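Local coordinates for glycerate dehydrogenase related protein (PDB 3GVX) that probably reduces glyoxylate or hydroxypyruvate to the corresponding hydroxyacid with a nicotinamide cofactor, at residues Thr19-Phe24 and Leu271-Val276. Numbering follows the deposited sequence.
Sequences TVLDGF and LAFENV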
loop_
_atom_site.group_PDB
_atom_site.type_symbol
_atom_site.label_atom_id
_atom_site.label_comp_id
_atom_site.label_asym_id
_atom_site.label_seq_id
_atom_site.Cartn_x
_atom_site.Cartn_y
_atom_site.Cartn_z
ATOM N N THR B 19 12.149 -25.472 5.528
ATOM C CA THR B 19 12.650 -24.472 4.598
ATOM C C THR B 19 13.332 -23.356 5.360
ATOM O O THR B 19 14.474 -23.017 5.065
ATOM C CB THR B 19 11.564 -23.839 3.697
ATOM O OG1 THR B 19 10.798 -24.865 3.057
ATOM C CG2 THR B 19 12.237 -22.973 2.620
ATOM N N VAL B 20 12.649 -22.795 6.352
ATOM C CA VAL B 20 13.220 -21.709 7.135
ATOM C C VAL B 20 14.433 -22.120 7.950
ATOM O O VAL B 20 15.412 -21.390 8.020
ATOM C CB VAL B 20 12.189 -21.102 8.123
ATOM C CG1 VAL B 20 12.890 -20.124 9.061
ATOM C CG2 VAL B 20 11.049 -20.425 7.370
ATOM N N LEU B 21 14.364 -23.285 8.577
ATOM C CA LEU B 21 15.464 -23.745 9.415
ATOM C C LEU B 21 16.331 -24.813 8.766
ATOM O O LEU B 21 16.869 -25.684 9.441
ATOM C CB LEU B 21 14.927 -24.237 10.762
ATOM C CG LEU B 21 14.263 -23.081 11.514
ATOM C CD1 LEU B 21 13.376 -23.628 12.612
ATOM C CD2 LEU B 21 15.339 -22.121 12.030
ATOM N N ASP B 22 16.460 -24.747 7.449
ATOM C CA ASP B 22 17.288 -25.708 6.741
ATOM C C ASP B 22 18.726 -25.407 7.153
ATOM O O ASP B 22 19.251 -24.321 6.914
ATOM C CB ASP B 22 17.044 -25.582 5.221
ATOM C CG ASP B 22 18.227 -25.016 4.459
ATOM O OD1 ASP B 22 19.004 -25.804 3.881
ATOM O OD2 ASP B 22 18.380 -23.779 4.433
ATOM N N GLY B 23 19.341 -26.372 7.824
ATOM C CA GLY B 23 20.694 -26.200 8.323
ATOM C C GLY B 23 20.722 -26.279 9.845
ATOM O O GLY B 23 21.721 -25.969 10.490
ATOM N N PHE B 24 19.585 -26.676 10.409
ATOM C CA PHE B 24 19.418 -26.869 11.844
ATOM C C PHE B 24 18.810 -28.236 11.933
ATOM O O PHE B 24 18.014 -28.620 11.080
ATOM C CB PHE B 24 18.408 -25.899 12.475
ATOM C CG PHE B 24 18.848 -24.474 12.504
ATOM C CD1 PHE B 24 19.056 -23.787 11.321
ATOM C CD2 PHE B 24 19.016 -23.794 13.716
ATOM C CE1 PHE B 24 19.422 -22.457 11.331
ATOM C CE2 PHE B 24 19.381 -22.446 13.735
ATOM C CZ PHE B 24 19.585 -21.782 12.540
ATOM N N LEU B 271 6.857 -16.760 10.905
ATOM C CA LEU B 271 7.612 -15.677 11.533
ATOM C C LEU B 271 8.285 -16.194 12.807
ATOM O O LEU B 271 9.397 -15.784 13.137
ATOM C CB LEU B 271 6.690 -14.488 11.851
ATOM C CG LEU B 271 6.100 -13.756 10.631
ATOM C CD1 LEU B 271 4.923 -12.886 11.066
ATOM C CD2 LEU B 271 7.194 -12.939 9.935
ATOM N N ALA B 272 7.609 -17.105 13.506
ATOM C CA ALA B 272 8.153 -17.696 14.727
ATOM C C ALA B 272 9.450 -18.440 14.414
ATOM O O ALA B 272 10.469 -18.203 15.050
ATOM C CB ALA B 272 7.125 -18.642 15.376
ATOM N N PHE B 273 9.430 -19.314 13.414
ATOM C CA PHE B 273 10.647 -20.052 13.059
ATOM C C PHE B 273 11.734 -19.144 12.534
ATOM O O PHE B 273 12.917 -19.353 12.790
ATOM C CB PHE B 273 10.373 -21.138 12.002
ATOM C CG PHE B 273 9.520 -22.271 12.491
ATOM C CD1 PHE B 273 9.774 -22.887 13.701
ATOM C CD2 PHE B 273 8.452 -22.718 11.748
ATOM C CE1 PHE B 273 8.974 -23.919 14.159
ATOM C CE2 PHE B 273 7.660 -23.748 12.203
ATOM C CZ PHE B 273 7.924 -24.344 13.411
ATOM N N GLU B 274 11.324 -18.135 11.784
ATOM C CA GLU B 274 12.265 -17.191 11.231
ATOM C C GLU B 274 13.006 -16.458 12.324
ATOM O O GLU B 274 14.211 -16.256 12.223
ATOM C CB GLU B 274 11.560 -16.215 10.290
ATOM C CG GLU B 274 11.251 -16.859 8.955
ATOM C CD GLU B 274 10.561 -15.931 7.958
ATOM O OE1 GLU B 274 9.873 -14.981 8.376
ATOM O OE2 GLU B 274 10.695 -16.161 6.741
ATOM N N ASN B 275 12.306 -16.084 13.387
ATOM C CA ASN B 275 12.988 -15.398 14.467
ATOM C C ASN B 275 14.019 -16.307 15.100
ATOM O O ASN B 275 15.023 -15.839 15.608
ATOM C CB ASN B 275 12.030 -14.914 15.554
ATOM C CG ASN B 275 12.694 -13.923 16.491
ATOM O OD1 ASN B 275 12.682 -14.087 17.714
ATOM N ND2 ASN B 275 13.284 -12.881 15.914
ATOM N N VAL B 276 13.758 -17.609 15.086
ATOM C CA VAL B 276 14.691 -18.580 15.650
ATOM C C VAL B 276 15.988 -18.590 14.856
ATOM O O VAL B 276 17.083 -18.590 15.407
ATOM C CB VAL B 276 14.084 -19.998 15.649
ATOM C CG1 VAL B 276 15.191 -21.038 15.840
ATOM C CG2 VAL B 276 13.015 -20.112 16.742
#
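L21 meets F273 and V276 in a contact carried across the two segments by apolar packing without a hydrogen bond. Its CD1 comes obliquely against the F273 ring, 3.8 Å from CD1 of that ring, while its CD2 lies 3.8 Å from F273 O and 4.0 Å from CG1 of V276; in both pairs the side chains cross at about a right angle. Within its own segment, L21 CD2 also sits over the centre of one face of the F24 ring, 4.0 Å above its plane. Shortening L21 to an alanine is likely to open a gap between F273, V276 and F24, leaving both rings without the methyls that abut them.

V20 extends the apolar contact: its CG1, held anti to the backbone N (chi1 171°), lies 4.0 Å from F273 CB and 3.7 Å from E274 CG, so the glutamate contributes its aliphatic stem.

V20 O also receives a weak hydrogen bond from R277 NH1. The F273 ring continues onto V13, I16 and A17, and V276 packs on strand 52-55. Helix 266-279 thus packs on the end of helix 11-20 and on L21, which begins a type II turn, as in this family, where the last helix returns to complete the N-terminal, substrate-binding domain.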